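Local coordinates for protein VirX1 (Cyanophage Syn10, PDB 6QGM) that probably works as a flavin-dependent halogenase of the tryptophan halogenase family, a viral enzyme that iodinates diverse substrates, at residues 410-413 with 417-420; 79-84 with 404-409; 271-274 with 279-282. All coordinates share one frame; numbering follows the deposited sequence.

Interaction 1. Residues 410-413 with 417-420; sequences SMRT and YWKW
The loop that joins helix 382-408 to helix 416-424 folds back on the second of these helices, and a cation-pi stack of Arg412 on Trp418 carries the contact. The guanidinium lies almost flat on the indole, the two planes 18° apart and their centres 3.7 Å from each other. It is off-centre, however: Arg412 CZ sits nearest Trp418 NE1, at 3.3 Å, while Arg412 CD lies over the middle of the five-membered ring, 3.9 Å from its centroid. The chain bends at chi3 (62°), which brings the guanidinium over the NE1-CD1 side of the ring. Being donors both, Arg412 NE and Trp418 NE1 do not bond to each other; the indole N-H goes to the carbonyl of Met276, and Arg412 NH2 forms a salt bridge with Asp414, which should help keep the group flat on the ring. Tyr417 CD2 covers the opposite face of the indole toward its rim.

Ahead of the arginine the loop makes an ST turn, in which Ser410 OG accepts from Arg412 N at 3.0 Å; the same hydroxyl is hydrogen-bonded to the carbonyl of Phe84. Ser410 CB comes obliquely to Trp418 CZ3, 3.8 Å away. Further along, Thr413 CB rests against Lys419 CG at 4.4 Å. The hydroxyl of Tyr379 of the second subunit donates to the carbonyl of Ser410, and its side chain also packs on Thr413.

Interaction 2. Residues 79-84 with 404-409; sequences IRFTNF and AMHYAY
His406 turns the edge of its imidazole toward the face of Phe81, in an offset edge-to-face pair with centroids 5.2 Å apart and planes at 62°. The closest atoms are His406 CD2 and Phe81 CZ, at 3.5 Å, and the phenyl carbon lies in the plane of the imidazole. With CG anti to the carbonyl carbon (chi1 -65°), His406 reaches from the helix toward the strand. Both imidazole nitrogens are engaged elsewhere: NE2 is hydrogen-bonded to Glu355 and ND1 to the carbonyl of Phe402, which should fix the rotation of the ring.

The contact packs the C-terminal end of helix 382-408 against strand 78-82 and the turn that follows it, next to the outermost strand 91-95 of a mixed sheet. In that turn Phe84 brings its edge to the helix backbone, its CD2 lying 4.0 Å from His406 O, a carbonyl that accepts a hydrogen bond from His469. Phe81 CD1 lies 4.0 Å above one face of the Phe84 ring, toward its rim. Beyond the histidine, Tyr407 CE1 meets Phe84 CE2 obliquely at 4.5 Å, and the tyrosine hydroxyl is hydrogen-bonded to Glu352. Ile465 of helix 462-468 touches both Phe81 and His406.

Interaction 3. Residues 271-274 with 279-282; sequences TDCH and GWVW
His274 N donates to Val281 O at 2.8 Å in a nearly straight bond, 177° at the hydrogen, with the donor in the carbonyl plane. The return bond, from Val281 N to His274 O, is equally short at 2.8 Å but approaches tilted 28° from the plane of its carbonyl. Together they make His274 and Val281 an antiparallel hydrogen-bonded pair, followed by the non-hydrogen-bonded pair of Cys273 with Trp282. CA-H...O contacts add to the backbone pairing: His274 O also meets Trp280 CA at 3.1 Å, and Asp272 O meets Trp282 CA at 3.4 Å.

The main side-chain contact across the strands is between Cys273 and Trp280. Cys273 SG stands 3.5 Å from Trp280 CZ3 and lies oblique to the six-membered ring, 4.5 Å from its centroid, while Cys273 CB comes 3.6 Å from Trp280 CE3. Trp280 has CG between its backbone N and carbonyl carbon (chi1 69°), a rotamer that brings CE3 and CZ3 of the benzo ring to the cysteine. At its other end the indole N-H is hydrogen-bonded to Glu352. On the other face of the sheet, shared by His274 and Val281, the histidine ring meets that of His313, and the valine packs on Phe310; both partners belong to helix 303-314.

Asp272 OD1 is hydrogen-bonded to Thr82 on the neighbouring strand 78-82, and Trp280 pairs through its backbone with Cys295 on strand 290-296. Strands 270-275 and 279-285 thus form an antiparallel beta hairpin in the interior of the seven-stranded mixed sheet.

Interactions 2 and 3 share a sheet: strand 78-82, which meets the helix in interaction 2, lies beside strand 270-275 of interaction 3, and Arg80 O accepts from Cys273 N at 2.8 Å. Interaction 3, partly buried, is chiefly backbone pairing within that sheet, whereas interaction 2 is wholly buried aromatic packing of a helix end on it. Interaction 1 follows from the same helix end and relies on a cation-pi stack. Its centre lies about 23 Å from the centre of the chain, against about 13 Å for the other two centres, yet it is largely buried, with exposed Lys419 at its margin. Ser410 OG bonds to Phe84 O, tying interactions 1 and 2, and both reach the second subunit; interaction 3 does not.

Interaction 1. Residues 410-413 with 417-420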
loop_
_atom_site.group_PDB
_atom_site.type_symbol
_atom_site.label_atom_id
_atom_site.label_comp_id
_atom_site.label_asym_id
_atom_site.label_seq_id
_atom_site.Cartn_x
_atom_site.Cartn_y
_atom_site.Cartn_z
ATOM N N SER B 410 -17.187 12.139 -18.450
ATOM C CA SER B 410 -18.159 12.462 -19.525
ATOM C C SER B 410 -17.536 13.470 -20.492
ATOM O O SER B 410 -16.625 14.227 -20.069
ATOM C CB SER B 410 -19.448 12.977 -18.976
ATOM O OG SER B 410 -20.299 13.398 -20.032
ATOM N N MET B 411 -18.012 13.477 -21.740
ATOM C CA MET B 411 -17.623 14.484 -22.763
ATOM C C MET B 411 -18.546 15.704 -22.663
ATOM O O MET B 411 -18.194 16.746 -23.244
ATOM C CB MET B 411 -17.679 13.909 -24.179
ATOM C CG MET B 411 -16.716 12.761 -24.354
ATOM S SD MET B 411 -16.569 12.199 -26.064
ATOM C CE MET B 411 -15.753 13.619 -26.792
ATOM N N ARG B 412 -19.663 15.597 -21.934
ATOM C CA ARG B 412 -20.708 16.652 -21.871
ATOM C C ARG B 412 -20.155 17.927 -21.228
ATOM O O ARG B 412 -19.619 17.876 -20.106
ATOM C CB ARG B 412 -21.927 16.148 -21.105
ATOM C CG ARG B 412 -22.627 15.009 -21.822
ATOM C CD ARG B 412 -23.963 14.700 -21.199
ATOM N NE ARG B 412 -24.856 15.849 -21.284
ATOM C CZ ARG B 412 -26.150 15.817 -21.061
ATOM N NH1 ARG B 412 -26.739 14.686 -20.746
ATOM N NH2 ARG B 412 -26.847 16.926 -21.155
ATOM N N THR B 413 -20.288 19.046 -21.938
ATOM C CA THR B 413 -20.035 20.418 -21.449
ATOM C C THR B 413 -21.152 21.324 -21.963
ATOM O O THR B 413 -20.927 22.527 -22.044
ATOM C CB THR B 413 -18.651 20.881 -21.906
ATOM O OG1 THR B 413 -18.675 20.937 -23.327
ATOM C CG2 THR B 413 -17.532 19.956 -21.504
ATOM N N TYR B 417 -24.048 22.620 -15.522
ATOM C CA TYR B 417 -23.967 21.414 -14.657
ATOM C C TYR B 417 -22.859 20.497 -15.161
ATOM O O TYR B 417 -22.003 20.094 -14.354
ATOM C CB TYR B 417 -25.306 20.685 -14.591
ATOM C CG TYR B 417 -25.274 19.388 -13.830
ATOM C CD1 TYR B 417 -25.418 19.343 -12.459
ATOM C CD2 TYR B 417 -25.123 18.186 -14.498
ATOM C CE1 TYR B 417 -25.387 18.142 -11.766
ATOM C CE2 TYR B 417 -25.104 16.973 -13.828
ATOM C CZ TYR B 417 -25.234 16.951 -12.453
ATOM O OH TYR B 417 -25.203 15.761 -11.786
ATOM N N TRP B 418 -22.869 20.192 -16.461
ATOM C CA TRP B 418 -21.918 19.237 -17.089
ATOM C C TRP B 418 -20.552 19.902 -17.250
ATOM O O TRP B 418 -19.543 19.194 -17.095
ATOM C CB TRP B 418 -22.486 18.690 -18.410
ATOM C CG TRP B 418 -23.528 17.643 -18.174
ATOM C CD1 TRP B 418 -24.874 17.756 -18.339
ATOM C CD2 TRP B 418 -23.294 16.330 -17.637
ATOM N NE1 TRP B 418 -25.496 16.599 -17.968
ATOM C CE2 TRP B 418 -24.555 15.705 -17.530
ATOM C CE3 TRP B 418 -22.148 15.620 -17.261
ATOM C CZ2 TRP B 418 -24.693 14.407 -17.048
ATOM C CZ3 TRP B 418 -22.289 14.345 -16.781
ATOM C CH2 TRP B 418 -23.538 13.739 -16.701
ATOM N N LYS B 419 -20.512 21.218 -17.505
ATOM C CA LYS B 419 -19.233 21.975 -17.528
ATOM C C LYS B 419 -18.585 21.840 -16.144
ATOM O O LYS B 419 -17.366 21.599 -16.099
ATOM C CB LYS B 419 -19.431 23.413 -17.994
ATOM C CG LYS B 419 -18.258 23.950 -18.808
ATOM C CD LYS B 419 -18.332 25.423 -19.124
ATOM C CE LYS B 419 -16.978 26.126 -19.103
ATOM N NZ LYS B 419 -17.076 27.526 -18.606
ATOM N N TRP B 420 -19.374 21.906 -15.062
ATOM C CA TRP B 420 -18.837 21.770 -13.680
ATOM C C TRP B 420 -18.283 20.359 -13.466
ATOM O O TRP B 420 -17.167 20.234 -12.919
ATOM C CB TRP B 420 -19.859 22.086 -12.589
ATOM C CG TRP B 420 -19.249 21.980 -11.219
ATOM C CD1 TRP B 420 -18.483 22.921 -10.589
ATOM C CD2 TRP B 420 -19.286 20.845 -10.338
ATOM N NE1 TRP B 420 -18.040 22.453 -9.383
ATOM C CE2 TRP B 420 -18.534 21.186 -9.193
ATOM C CE3 TRP B 420 -19.857 19.567 -10.409
ATOM C CZ2 TRP B 420 -18.362 20.303 -8.124
ATOM C CZ3 TRP B 420 -19.692 18.697 -9.345
ATOM C CH2 TRP B 420 -18.951 19.062 -8.220
#

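Interaction 2. Residues 79-84 with 404-409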
loop_
_atom_site.group_PDB
_atom_site.type_symbol
_atom_site.label_atom_id
_atom_site.label_comp_id
_atom_site.label_asym_id
_atom_site.label_seq_id
_atom_site.Cartn_x
_atom_site.Cartn_y
_atom_site.Cartn_z
ATOM N N ILE B 79 -26.942 -2.355 -15.778
ATOM C CA ILE B 79 -27.257 -0.895 -15.734
ATOM C C ILE B 79 -26.922 -0.326 -17.111
ATOM O O ILE B 79 -25.781 -0.496 -17.570
ATOM C CB ILE B 79 -26.484 -0.148 -14.636
ATOM C CG1 ILE B 79 -26.585 -0.848 -13.281
ATOM C CG2 ILE B 79 -26.972 1.285 -14.548
ATOM C CD1 ILE B 79 -25.788 -0.172 -12.187
ATOM N N ARG B 80 -27.887 0.343 -17.731
ATOM C CA ARG B 80 -27.740 0.982 -19.059
ATOM C C ARG B 80 -27.554 2.488 -18.850
ATOM O O ARG B 80 -28.289 3.067 -18.041
ATOM C CB ARG B 80 -28.973 0.661 -19.903
ATOM C CG ARG B 80 -29.086 1.485 -21.170
ATOM C CD ARG B 80 -30.168 0.935 -22.063
ATOM N NE ARG B 80 -29.815 -0.421 -22.448
ATOM C CZ ARG B 80 -30.673 -1.364 -22.803
ATOM N NH1 ARG B 80 -31.963 -1.113 -22.844
ATOM N NH2 ARG B 80 -30.233 -2.567 -23.122
ATOM N N PHE B 81 -26.598 3.092 -19.556
ATOM C CA PHE B 81 -26.302 4.548 -19.516
ATOM C C PHE B 81 -26.606 5.147 -20.888
ATOM O O PHE B 81 -25.782 5.036 -21.818
ATOM C CB PHE B 81 -24.858 4.784 -19.066
ATOM C CG PHE B 81 -24.585 4.284 -17.668
ATOM C CD1 PHE B 81 -25.011 5.003 -16.559
ATOM C CD2 PHE B 81 -23.933 3.075 -17.456
ATOM C CE1 PHE B 81 -24.771 4.532 -15.275
ATOM C CE2 PHE B 81 -23.687 2.610 -16.171
ATOM C CZ PHE B 81 -24.110 3.335 -15.082
ATOM N N THR B 82 -27.786 5.752 -20.992
ATOM C CA THR B 82 -28.222 6.574 -22.149
ATOM C C THR B 82 -27.842 8.032 -21.875
ATOM O O THR B 82 -28.050 8.494 -20.745
ATOM C CB THR B 82 -29.721 6.400 -22.417
ATOM O OG1 THR B 82 -29.981 4.990 -22.531
ATOM C CG2 THR B 82 -30.196 7.149 -23.643
ATOM N N ASN B 83 -27.243 8.687 -22.870
ATOM C CA ASN B 83 -27.054 10.163 -22.966
ATOM C C ASN B 83 -25.896 10.653 -22.076
ATOM O O ASN B 83 -25.762 11.859 -21.949
ATOM C CB ASN B 83 -28.362 10.893 -22.635
ATOM C CG ASN B 83 -28.593 12.120 -23.486
ATOM O OD1 ASN B 83 -28.348 12.101 -24.680
ATOM N ND2 ASN B 83 -29.087 13.189 -22.894
ATOM N N PHE B 84 -25.046 9.767 -21.552
ATOM C CA PHE B 84 -24.037 10.089 -20.511
ATOM C C PHE B 84 -22.684 10.493 -21.104
ATOM O O PHE B 84 -21.975 11.281 -20.446
ATOM C CB PHE B 84 -23.824 8.921 -19.549
ATOM C CG PHE B 84 -24.456 9.134 -18.197
ATOM C CD1 PHE B 84 -25.766 8.745 -17.962
ATOM C CD2 PHE B 84 -23.740 9.725 -17.167
ATOM C CE1 PHE B 84 -26.349 8.951 -16.725
ATOM C CE2 PHE B 84 -24.321 9.923 -15.927
ATOM C CZ PHE B 84 -25.632 9.546 -15.710
ATOM N N ALA B 404 -18.966 9.100 -8.801
ATOM C CA ALA B 404 -18.375 10.385 -9.240
ATOM C C ALA B 404 -17.657 10.209 -10.590
ATOM O O ALA B 404 -17.711 11.153 -11.405
ATOM C CB ALA B 404 -17.442 10.935 -8.184
ATOM N N MET B 405 -17.038 9.044 -10.837
ATOM C CA MET B 405 -16.266 8.779 -12.077
ATOM C C MET B 405 -17.185 8.783 -13.305
ATOM O O MET B 405 -16.698 9.144 -14.384
ATOM C CB MET B 405 -15.522 7.447 -11.983
ATOM C CG MET B 405 -14.282 7.519 -11.126
ATOM S SD MET B 405 -13.262 6.049 -11.210
ATOM C CE MET B 405 -11.932 6.493 -10.096
ATOM N N HIS B 406 -18.461 8.419 -13.147
ATOM C CA HIS B 406 -19.489 8.436 -14.230
ATOM C C HIS B 406 -19.662 9.852 -14.791
ATOM O O HIS B 406 -19.962 9.978 -15.993
ATOM C CB HIS B 406 -20.851 7.936 -13.730
ATOM C CG HIS B 406 -20.881 6.500 -13.325
ATOM N ND1 HIS B 406 -20.055 5.987 -12.353
ATOM C CD2 HIS B 406 -21.661 5.481 -13.723
ATOM C CE1 HIS B 406 -20.304 4.700 -12.193
ATOM N NE2 HIS B 406 -21.289 4.370 -13.021
ATOM N N TYR B 407 -19.521 10.866 -13.938
ATOM C CA TYR B 407 -19.659 12.299 -14.293
ATOM C C TYR B 407 -18.315 12.818 -14.809
ATOM O O TYR B 407 -18.268 13.452 -15.869
ATOM C CB TYR B 407 -20.122 13.118 -13.081
ATOM C CG TYR B 407 -21.498 12.790 -12.554
ATOM C CD1 TYR B 407 -22.627 13.275 -13.177
ATOM C CD2 TYR B 407 -21.667 12.027 -11.411
ATOM C CE1 TYR B 407 -23.899 12.997 -12.704
ATOM C CE2 TYR B 407 -22.923 11.729 -10.919
ATOM C CZ TYR B 407 -24.047 12.217 -11.570
ATOM O OH TYR B 407 -25.301 11.944 -11.095
ATOM N N ALA B 408 -17.251 12.534 -14.059
ATOM C CA ALA B 408 -15.916 13.150 -14.196
ATOM C C ALA B 408 -15.372 12.974 -15.618
ATOM O O ALA B 408 -14.703 13.907 -16.116
ATOM C CB ALA B 408 -14.984 12.531 -13.185
ATOM N N TYR B 409 -15.640 11.816 -16.233
ATOM C CA TYR B 409 -15.032 11.376 -17.513
ATOM C C TYR B 409 -15.985 11.606 -18.689
ATOM O O TYR B 409 -15.580 11.306 -19.811
ATOM C CB TYR B 409 -14.589 9.922 -17.382
ATOM C CG TYR B 409 -13.378 9.765 -16.508
ATOM C CD1 TYR B 409 -12.131 10.157 -16.966
ATOM C CD2 TYR B 409 -13.473 9.263 -15.220
ATOM C CE1 TYR B 409 -10.992 10.013 -16.191
ATOM C CE2 TYR B 409 -12.353 9.145 -14.413
ATOM C CZ TYR B 409 -11.114 9.535 -14.902
ATOM O OH TYR B 409 -10.014 9.462 -14.109
#

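Interaction 3. Residues 271-274 with 279-282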
loop_
_atom_site.group_PDB
_atom_site.type_symbol
_atom_site.label_atom_id
_atom_site.label_comp_id
_atom_site.label_asym_id
_atom_site.label_seq_id
_atom_site.Cartn_x
_atom_site.Cartn_y
_atom_site.Cartn_z
ATOM N N THR B 271 -31.956 -1.510 -15.553
ATOM C CA THR B 271 -32.138 -0.138 -15.021
ATOM C C THR B 271 -31.455 0.834 -15.994
ATOM O O THR B 271 -30.227 0.749 -16.130
ATOM C CB THR B 271 -31.590 0.011 -13.594
ATOM O OG1 THR B 271 -32.099 -1.010 -12.740
ATOM C CG2 THR B 271 -31.958 1.332 -12.971
ATOM N N ASP B 272 -32.230 1.675 -16.682
ATOM C CA ASP B 272 -31.705 2.739 -17.581
ATOM C C ASP B 272 -31.472 4.001 -16.754
ATOM O O ASP B 272 -32.331 4.360 -15.929
ATOM C CB ASP B 272 -32.622 3.056 -18.764
ATOM C CG ASP B 272 -32.040 4.056 -19.756
ATOM O OD1 ASP B 272 -30.835 3.982 -20.029
ATOM O OD2 ASP B 272 -32.809 4.893 -20.260
ATOM N N CYS B 273 -30.327 4.639 -16.988
ATOM C CA CYS B 273 -29.915 5.930 -16.395
ATOM C C CYS B 273 -29.697 6.910 -17.539
ATOM O O CYS B 273 -28.747 6.737 -18.301
ATOM C CB CYS B 273 -28.663 5.733 -15.553
ATOM S SG CYS B 273 -28.852 4.413 -14.325
ATOM N N HIS B 274 -30.604 7.864 -17.670
ATOM C CA HIS B 274 -30.640 8.863 -18.763
ATOM C C HIS B 274 -30.088 10.192 -18.240
ATOM O O HIS B 274 -30.769 10.817 -17.417
ATOM C CB HIS B 274 -32.065 9.024 -19.278
ATOM C CG HIS B 274 -32.128 9.858 -20.501
ATOM N ND1 HIS B 274 -32.346 9.316 -21.726
ATOM C CD2 HIS B 274 -31.972 11.184 -20.689
ATOM C CE1 HIS B 274 -32.363 10.272 -22.636
ATOM N NE2 HIS B 274 -32.115 11.420 -22.026
ATOM N N GLY B 279 -28.585 16.602 -14.108
ATOM C CA GLY B 279 -28.511 15.308 -13.398
ATOM C C GLY B 279 -28.829 14.152 -14.322
ATOM O O GLY B 279 -28.312 14.139 -15.461
ATOM N N TRP B 280 -29.645 13.209 -13.862
ATOM C CA TRP B 280 -29.990 11.977 -14.625
ATOM C C TRP B 280 -31.328 11.420 -14.110
ATOM O O TRP B 280 -31.675 11.677 -12.947
ATOM C CB TRP B 280 -28.840 10.960 -14.537
ATOM C CG TRP B 280 -28.699 10.400 -13.169
ATOM C CD1 TRP B 280 -28.085 10.986 -12.107
ATOM C CD2 TRP B 280 -29.250 9.169 -12.685
ATOM N NE1 TRP B 280 -28.198 10.197 -10.999
ATOM C CE2 TRP B 280 -28.916 9.080 -11.319
ATOM C CE3 TRP B 280 -29.974 8.125 -13.267
ATOM C CZ2 TRP B 280 -29.288 7.991 -10.537
ATOM C CZ3 TRP B 280 -30.322 7.038 -12.492
ATOM C CH2 TRP B 280 -29.995 6.982 -11.146
ATOM N N VAL B 281 -32.059 10.723 -14.977
ATOM C CA VAL B 281 -33.371 10.087 -14.676
ATOM C C VAL B 281 -33.186 8.566 -14.687
ATOM O O VAL B 281 -32.567 8.052 -15.643
ATOM C CB VAL B 281 -34.447 10.559 -15.674
ATOM C CG1 VAL B 281 -35.665 9.658 -15.719
ATOM C CG2 VAL B 281 -34.844 11.980 -15.374
ATOM N N TRP B 282 -33.657 7.888 -13.637
ATOM C CA TRP B 282 -33.677 6.401 -13.546
ATOM C C TRP B 282 -34.996 5.881 -14.121
ATOM O O TRP B 282 -36.010 6.600 -14.011
ATOM C CB TRP B 282 -33.440 5.900 -12.111
ATOM C CG TRP B 282 -34.561 6.121 -11.143
ATOM C CD1 TRP B 282 -35.713 5.395 -11.042
ATOM C CD2 TRP B 282 -34.602 7.098 -10.090
ATOM N NE1 TRP B 282 -36.484 5.878 -10.021
ATOM C CE2 TRP B 282 -35.824 6.914 -9.409
ATOM C CE3 TRP B 282 -33.736 8.111 -9.662
ATOM C CZ2 TRP B 282 -36.203 7.711 -8.327
ATOM C CZ3 TRP B 282 -34.108 8.896 -8.589
ATOM C CH2 TRP B 282 -35.327 8.703 -7.938
#